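Local atomic coordinates of adapter protein MecA 2 (Bacillus subtilis, PDB entry 3JTN), a protein that acts as an adaptor that delivers unfolded and aggregated proteins, and the competence regulator ComK, to the ClpC protease, the present chain being its ClpC-interacting C-terminal domain. Residues F7-F10 / E11-I14; L65-Y68 / R69-Y73; D79-A82 / V83-Q87. All blocks are in the same frame, centred on the assembly; numbering follows the deposited sequence.

Contact 1: residues F7-F10 / E11-I14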
loop_
_atom_site.group_PDB
_atom_site.type_symbol
_atom_site.label_atom_id
_atom_site.label_comp_id
_atom_site.label_asym_id
_atom_site.label_seq_id
_atom_site.Cartn_x
_atom_site.Cartn_y
_atom_site.Cartn_z
ATOM N N PHE A 7 5.847 2.917 -5.023
ATOM C CA PHE A 7 5.082 4.028 -5.557
ATOM C C PHE A 7 5.987 5.173 -5.965
ATOM O O PHE A 7 7.012 5.422 -5.334
ATOM C CB PHE A 7 4.007 4.460 -4.557
ATOM C CG PHE A 7 2.939 3.427 -4.368
ATOM C CD1 PHE A 7 1.805 3.429 -5.171
ATOM C CD2 PHE A 7 3.089 2.420 -3.428
ATOM C CE1 PHE A 7 0.837 2.460 -5.018
ATOM C CE2 PHE A 7 2.122 1.450 -3.271
ATOM C CZ PHE A 7 0.998 1.464 -4.060
ATOM N N HIS A 8 5.631 5.834 -7.059
ATOM C CA HIS A 8 6.440 6.926 -7.551
ATOM C C HIS A 8 6.508 8.002 -6.473
ATOM O O HIS A 8 7.592 8.418 -6.064
ATOM C CB HIS A 8 5.861 7.476 -8.851
ATOM C CG HIS A 8 6.493 8.756 -9.286
ATOM N ND1 HIS A 8 7.834 8.856 -9.582
ATOM C CD2 HIS A 8 5.972 9.993 -9.459
ATOM C CE1 HIS A 8 8.114 10.101 -9.924
ATOM N NE2 HIS A 8 7.002 10.810 -9.859
ATOM N N SER A 9 5.343 8.431 -5.999
ATOM C CA SER A 9 5.276 9.389 -4.904
ATOM C C SER A 9 4.217 8.986 -3.892
ATOM O O SER A 9 3.350 8.165 -4.188
ATOM C CB SER A 9 4.979 10.795 -5.431
ATOM O OG SER A 9 3.803 10.799 -6.212
ATOM N N PHE A 10 4.286 9.567 -2.696
ATOM C CA PHE A 10 3.301 9.279 -1.663
ATOM C C PHE A 10 1.892 9.663 -2.120
ATOM O O PHE A 10 0.900 9.128 -1.629
ATOM C CB PHE A 10 3.642 9.996 -0.353
ATOM C CG PHE A 10 2.711 9.647 0.773
ATOM C CD1 PHE A 10 2.928 8.521 1.544
ATOM C CD2 PHE A 10 1.592 10.421 1.029
ATOM C CE1 PHE A 10 2.061 8.186 2.562
ATOM C CE2 PHE A 10 0.720 10.087 2.049
ATOM C CZ PHE A 10 0.955 8.970 2.813
ATOM N N GLU A 11 1.801 10.589 -3.067
ATOM C CA GLU A 11 0.503 10.982 -3.598
ATOM C C GLU A 11 -0.196 9.833 -4.327
ATOM O O GLU A 11 -1.422 9.739 -4.308
ATOM C CB GLU A 11 0.623 12.210 -4.507
ATOM C CG GLU A 11 0.660 13.521 -3.745
ATOM C CD GLU A 11 0.773 14.724 -4.663
ATOM O OE1 GLU A 11 1.231 14.558 -5.815
ATOM O OE2 GLU A 11 0.404 15.835 -4.232
ATOM N N ASP A 12 0.572 8.964 -4.975
ATOM C CA ASP A 12 -0.028 7.820 -5.653
ATOM C C ASP A 12 -0.647 6.899 -4.611
ATOM O O ASP A 12 -1.608 6.184 -4.891
ATOM C CB ASP A 12 1.008 7.078 -6.503
ATOM C CG ASP A 12 1.450 7.881 -7.727
ATOM O OD1 ASP A 12 0.566 8.368 -8.473
ATOM O OD2 ASP A 12 2.676 8.021 -7.950
ATOM N N ILE A 13 -0.105 6.933 -3.397
ATOM C CA ILE A 13 -0.675 6.151 -2.303
ATOM C C ILE A 13 -1.903 6.854 -1.773
ATOM O O ILE A 13 -2.861 6.207 -1.387
ATOM C CB ILE A 13 0.337 5.894 -1.162
ATOM C CG1 ILE A 13 1.553 5.115 -1.684
ATOM C CG2 ILE A 13 -0.311 5.088 -0.027
ATOM C CD1 ILE A 13 2.509 4.652 -0.567
ATOM N N ILE A 14 -1.905 8.185 -1.778
ATOM C CA ILE A 14 -3.085 8.898 -1.295
ATOM C C ILE A 14 -4.240 8.636 -2.241
ATOM O O ILE A 14 -5.353 8.317 -1.823
ATOM C CB ILE A 14 -2.834 10.401 -1.141
ATOM C CG1 ILE A 14 -2.043 10.665 0.141
ATOM C CG2 ILE A 14 -4.154 11.157 -1.087
ATOM C CD1 ILE A 14 -1.375 12.009 0.177
#
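Ser9 O and Phe10 O take up the first amides of helix 10-22: Asp12 N reaches Ser9 O at 3.0 Å, Ile14 N reaches Phe10 O at 3.0 Å, and Ile13 N adds a weak bond to the same Phe10 carbonyl. Behind this turn Ile13 CG1 sits over one face of the Phe7 ring, set toward the rim near CG, 22° off the ring normal and 3.5 Å from Phe7 CG. Ile13 CD1 reaches only the near side of the ring, 3.7 Å from Phe7 CD2, and the two side chains meet at about a right angle. With CG set anti to the carbonyl carbon (chi1 -67°), Phe7 projects its ring back toward the helix. In the fold this is the link from strand 3-7 into helix 10-22, which joins the antiparallel sheet to the first helix of the domain; Phe7 pairs through its backbone with Tyr37 on the neighbouring strand 36-41. A serine in place of Phe7 would probably open a gap beneath Ile13 CG1 and CD1, leaving that side chain without the ring face it rests on. Phe10 turns the other way, and Ile14 meets its ring at the edge, CD1 coming to 3.4 Å from CE2; Tyr37 packs edge-to-face with the Phe10 ring, and Ile86 of helix 82-87 touches Phe10 and Ile14. The Asp12 carboxylate turns back toward the chain before the helix, where, near the N-terminal end, its negative charge is probably favoured. Its OD2 accepts weak bonds from Ser9 N at 3.3 Å and from Ser9 OG at 3.5 Å, and stands 3.4 Å from His8 CB.

Contact 2: residues L65-Y68 / R69-Y73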
loop_
_atom_site.group_PDB
_atom_site.type_symbol
_atom_site.label_atom_id
_atom_site.label_comp_id
_atom_site.label_asym_id
_atom_site.label_seq_id
_atom_site.Cartn_x
_atom_site.Cartn_y
_atom_site.Cartn_z
ATOM N N LEU A 65 11.131 -6.280 -3.465
ATOM C CA LEU A 65 11.459 -6.179 -2.052
ATOM C C LEU A 65 10.750 -7.258 -1.253
ATOM O O LEU A 65 9.751 -7.808 -1.694
ATOM C CB LEU A 65 11.099 -4.801 -1.504
ATOM C CG LEU A 65 12.259 -3.811 -1.426
ATOM C CD1 LEU A 65 12.903 -3.623 -2.789
ATOM C CD2 LEU A 65 11.762 -2.499 -0.881
ATOM N N THR A 66 11.292 -7.583 -0.087
ATOM C CA THR A 66 10.584 -8.424 0.857
ATOM C C THR A 66 9.985 -7.515 1.921
ATOM O O THR A 66 10.416 -6.364 2.077
ATOM C CB THR A 66 11.522 -9.454 1.489
ATOM O OG1 THR A 66 12.532 -8.783 2.258
ATOM C CG2 THR A 66 12.189 -10.266 0.401
ATOM N N ILE A 67 8.974 -8.005 2.634
ATOM C CA ILE A 67 8.429 -7.246 3.759
ATOM C C ILE A 67 9.481 -7.234 4.856
ATOM O O ILE A 67 9.517 -6.323 5.683
ATOM C CB ILE A 67 7.130 -7.865 4.312
ATOM C CG1 ILE A 67 6.465 -6.917 5.315
ATOM C CG2 ILE A 67 7.413 -9.213 4.969
ATOM C CD1 ILE A 67 5.666 -5.800 4.672
ATOM N N TYR A 68 10.332 -8.260 4.851
ATOM C CA TYR A 68 11.467 -8.327 5.771
ATOM C C TYR A 68 12.410 -7.153 5.529
ATOM O O TYR A 68 12.757 -6.419 6.454
ATOM C CB TYR A 68 12.233 -9.647 5.633
ATOM C CG TYR A 68 13.472 -9.673 6.502
ATOM C CD1 TYR A 68 13.391 -10.016 7.841
ATOM C CD2 TYR A 68 14.709 -9.300 5.992
ATOM C CE1 TYR A 68 14.514 -10.013 8.652
ATOM C CE2 TYR A 68 15.836 -9.296 6.788
ATOM C CZ TYR A 68 15.735 -9.651 8.120
ATOM O OH TYR A 68 16.852 -9.648 8.925
ATOM N N ARG A 69 12.825 -6.980 4.279
ATOM C CA ARG A 69 13.685 -5.862 3.921
ATOM C C ARG A 69 13.046 -4.547 4.341
ATOM O O ARG A 69 13.723 -3.635 4.829
ATOM C CB ARG A 69 13.941 -5.842 2.417
ATOM C CG ARG A 69 15.092 -4.930 2.009
ATOM C CD ARG A 69 16.429 -5.536 2.420
ATOM N NE ARG A 69 17.569 -4.810 1.863
ATOM C CZ ARG A 69 18.371 -4.014 2.566
ATOM N NH1 ARG A 69 18.165 -3.835 3.864
ATOM N NH2 ARG A 69 19.386 -3.398 1.973
ATOM N N LEU A 70 11.735 -4.457 4.146
ATOM C CA LEU A 70 10.993 -3.247 4.476
ATOM C C LEU A 70 10.806 -3.039 5.983
ATOM O O LEU A 70 10.810 -1.910 6.458
ATOM C CB LEU A 70 9.628 -3.234 3.767
ATOM C CG LEU A 70 9.626 -2.887 2.270
ATOM C CD1 LEU A 70 8.204 -2.820 1.707
ATOM C CD2 LEU A 70 10.353 -1.581 2.010
ATOM N N GLN A 71 10.638 -4.117 6.733
ATOM C CA GLN A 71 10.347 -3.972 8.155
ATOM C C GLN A 71 11.597 -3.844 9.027
ATOM O O GLN A 71 11.559 -3.220 10.087
ATOM C CB GLN A 71 9.492 -5.134 8.644
ATOM C CG GLN A 71 10.288 -6.380 8.933
ATOM C CD GLN A 71 9.446 -7.622 8.808
ATOM O OE1 GLN A 71 9.919 -8.734 9.050
ATOM N NE2 GLN A 71 8.184 -7.443 8.417
ATOM N N GLU A 72 12.703 -4.430 8.596
ATOM C CA GLU A 72 13.915 -4.347 9.396
ATOM C C GLU A 72 14.791 -3.187 8.940
ATOM O O GLU A 72 15.612 -2.685 9.703
ATOM C CB GLU A 72 14.690 -5.667 9.364
ATOM C CG GLU A 72 16.056 -5.611 10.058
ATOM C CD GLU A 72 15.961 -5.421 11.569
ATOM O OE1 GLU A 72 16.633 -4.510 12.114
ATOM O OE2 GLU A 72 15.217 -6.191 12.212
ATOM N N TYR A 73 14.599 -2.745 7.703
ATOM C CA TYR A 73 15.465 -1.716 7.136
ATOM C C TYR A 73 14.725 -0.482 6.587
ATOM O O TYR A 73 15.346 0.538 6.297
ATOM C CB TYR A 73 16.375 -2.327 6.067
ATOM C CG TYR A 73 17.141 -3.540 6.552
ATOM C CD1 TYR A 73 18.397 -3.409 7.127
ATOM C CD2 TYR A 73 16.605 -4.818 6.441
ATOM C CE1 TYR A 73 19.103 -4.517 7.575
ATOM C CE2 TYR A 73 17.302 -5.931 6.884
ATOM C CZ TYR A 73 18.550 -5.774 7.449
ATOM O OH TYR A 73 19.247 -6.876 7.895
HETATM O O HOH W 1 19.106 -10.068 7.846
#
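Thr66 O, Ile67 O and Tyr68 O accept in turn from Leu70 N, Gln71 N and Glu72 N, the i to i+4 ladder that opens helix 67-73. Thr66 is the N-cap: its OG1 accepts a hydrogen bond from Arg69 N at 2.7 Å, nearly straight (164°). The hydroxyl lies between backbone N and carbonyl carbon (chi1 64°), which turns it to that amide. Just before the cap, Leu65 folds under the helix, and its CD2 presses on Leu70 CD2 at 3.3 Å, tighter than usual for two methyls; the pair rests on Tyr33 and Phe38 of the sheet. On the outer side the Tyr68 ring has Glu72 CB over one face, while its CE2 comes to 3.7 Å from CE2 at the edge of the Tyr73 ring, the two planes 67° apart. Glu72 CG in turn lies over the rim of one face of the Tyr73 ring. The Gln71 side chain crosses that of Ile67 at about a right angle, NE2 3.6 Å from Ile67 CG1. One water joins the two phenols, 2.5 Å from Tyr68 OH and 3.2 Å from Tyr73 OH. The helix is thus two-sided: leucine methyls face the sheet, whereas the tyrosines pack carbon to carbon and leave their hydroxyls to be bridged by solvent.

Contact 3: residues D79-A82 / V83-Q87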
loop_
_atom_site.group_PDB
_atom_site.type_symbol
_atom_site.label_atom_id
_atom_site.label_comp_id
_atom_site.label_asym_id
_atom_site.label_seq_id
_atom_site.Cartn_x
_atom_site.Cartn_y
_atom_site.Cartn_z
ATOM N N ASP A 79 1.149 1.548 9.970
ATOM C CA ASP A 79 1.007 0.117 10.177
ATOM C C ASP A 79 -0.454 -0.290 10.213
ATOM O O ASP A 79 -1.165 0.027 11.170
ATOM C CB ASP A 79 1.687 -0.315 11.480
ATOM C CG ASP A 79 1.526 -1.807 11.758
ATOM O OD1 ASP A 79 1.965 -2.623 10.913
ATOM O OD2 ASP A 79 0.966 -2.160 12.821
ATOM N N GLY A 80 -0.892 -0.985 9.164
ATOM C CA GLY A 80 -2.179 -1.658 9.158
ATOM C C GLY A 80 -3.387 -0.756 9.025
ATOM O O GLY A 80 -4.511 -1.242 8.931
ATOM N N ASN A 81 -3.169 0.553 9.024
ATOM C CA ASN A 81 -4.276 1.491 8.849
ATOM C C ASN A 81 -3.955 2.584 7.840
ATOM O O ASN A 81 -4.523 3.669 7.887
ATOM C CB ASN A 81 -4.683 2.110 10.186
ATOM C CG ASN A 81 -3.521 2.772 10.894
ATOM O OD1 ASN A 81 -2.433 2.912 10.328
ATOM N ND2 ASN A 81 -3.744 3.187 12.139
ATOM N N ALA A 82 -3.039 2.283 6.926
ATOM C CA ALA A 82 -2.652 3.221 5.870
ATOM C C ALA A 82 -3.834 3.901 5.184
ATOM O O ALA A 82 -3.913 5.137 5.132
ATOM C CB ALA A 82 -1.806 2.515 4.841
ATOM N N VAL A 83 -4.742 3.100 4.632
ATOM C CA VAL A 83 -5.822 3.656 3.826
ATOM C C VAL A 83 -6.755 4.493 4.675
ATOM O O VAL A 83 -7.230 5.535 4.240
ATOM C CB VAL A 83 -6.652 2.580 3.132
ATOM C CG1 VAL A 83 -7.902 3.205 2.548
ATOM C CG2 VAL A 83 -5.836 1.881 2.050
ATOM N N GLU A 84 -7.020 4.045 5.896
ATOM C CA GLU A 84 -7.987 4.744 6.708
ATOM C C GLU A 84 -7.368 6.007 7.287
ATOM O O GLU A 84 -8.051 7.006 7.456
ATOM C CB GLU A 84 -8.537 3.855 7.815
ATOM C CG GLU A 84 -7.857 4.004 9.138
ATOM C CD GLU A 84 -8.855 4.051 10.268
ATOM O OE1 GLU A 84 -9.395 5.148 10.533
ATOM O OE2 GLU A 84 -9.106 2.995 10.885
ATOM N N THR A 85 -6.073 5.953 7.580
ATOM C CA THR A 85 -5.332 7.128 8.016
ATOM C C THR A 85 -5.335 8.192 6.930
ATOM O O THR A 85 -5.571 9.358 7.194
ATOM C CB THR A 85 -3.884 6.777 8.325
ATOM O OG1 THR A 85 -3.836 5.986 9.515
ATOM C CG2 THR A 85 -3.059 8.052 8.515
ATOM N N ILE A 86 -5.063 7.772 5.704
ATOM C CA ILE A 86 -5.063 8.677 4.570
ATOM C C ILE A 86 -6.461 9.202 4.283
ATOM O O ILE A 86 -6.667 10.409 4.201
ATOM C CB ILE A 86 -4.526 7.983 3.326
ATOM C CG1 ILE A 86 -3.020 7.767 3.467
ATOM C CG2 ILE A 86 -4.831 8.805 2.092
ATOM C CD1 ILE A 86 -2.374 7.150 2.247
ATOM N N GLN A 87 -7.422 8.297 4.134
ATOM C CA GLN A 87 -8.776 8.700 3.781
ATOM C C GLN A 87 -9.363 9.581 4.852
ATOM O O GLN A 87 -10.256 10.378 4.583
ATOM C CB GLN A 87 -9.679 7.494 3.552
ATOM C CG GLN A 87 -9.343 6.744 2.306
ATOM C CD GLN A 87 -9.394 7.626 1.091
ATOM O OE1 GLN A 87 -8.361 7.959 0.513
ATOM N NE2 GLN A 87 -10.598 8.024 0.698
#
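Thr85 keeps OG1 anti to its own carbonyl carbon and beside its backbone N (chi1 -70°), which swings the hydroxyl back along the helix toward Asn81 O. That carbonyl oxygen is therefore gripped twice by one residue. Thr85 N donates to it at 2.8 Å in a nearly straight bond, approaching almost end-on to the C=O, while Thr85 OG1 donates at 2.9 Å from well above the carbonyl plane, 52° out of it. The two donors thus come to the oxygen from different directions. Thr85 CB also stands 3.2 Å from Asn81 O, and the threonine side chain touches Met78 of strand 75-78. Ile86 CG1 likewise lies anti to the carbonyl carbon (chi1 -71°); this places it 3.2 Å from Ala82 O, beside the oxygen that Ile86 N bonds at 2.9 Å. These are the opening bonds of helix 82-87, with Asn81 at the N-cap position, and the segment carries the chain from the edge strand 75-78 of the antiparallel sheet into the last helix of the domain. The start of the helix is also stitched to the chain ahead of strand 29-33, through backbone bonds of Ala82 with Gly28 and of Val83 with Gly27. Inward, Ala82 packs on Val30, Val83 on Leu20 and Ile86 on Ser17 and Met78, so the buried side of the helix bridges sheet and helix 10-22. Toward the surface Glu84 CG lies 3.8 Å from Asn81 CB and 3.6 Å from Asn81 O.

Along the chain the three contacts follow one another, each at the start of a helix: contact 1 on helix 10-22, contact 2 on helix 67-73, contact 3 on helix 82-87. Contacts 1 and 3 have centres about 13 Å apart and touch, for Ile86 CD1 packs 3.7 Å from Ile13 CG2, so the first and last helices of the domain share an apolar seam. Contact 2 touches neither, its nearest atoms about 9 Å from contact 1 and about 8 Å from contact 3, and packs on strands 3-7, 29-33 and 36-41. All belong to one compact domain built round a single antiparallel sheet, the part of MecA 2 that interacts with ClpC.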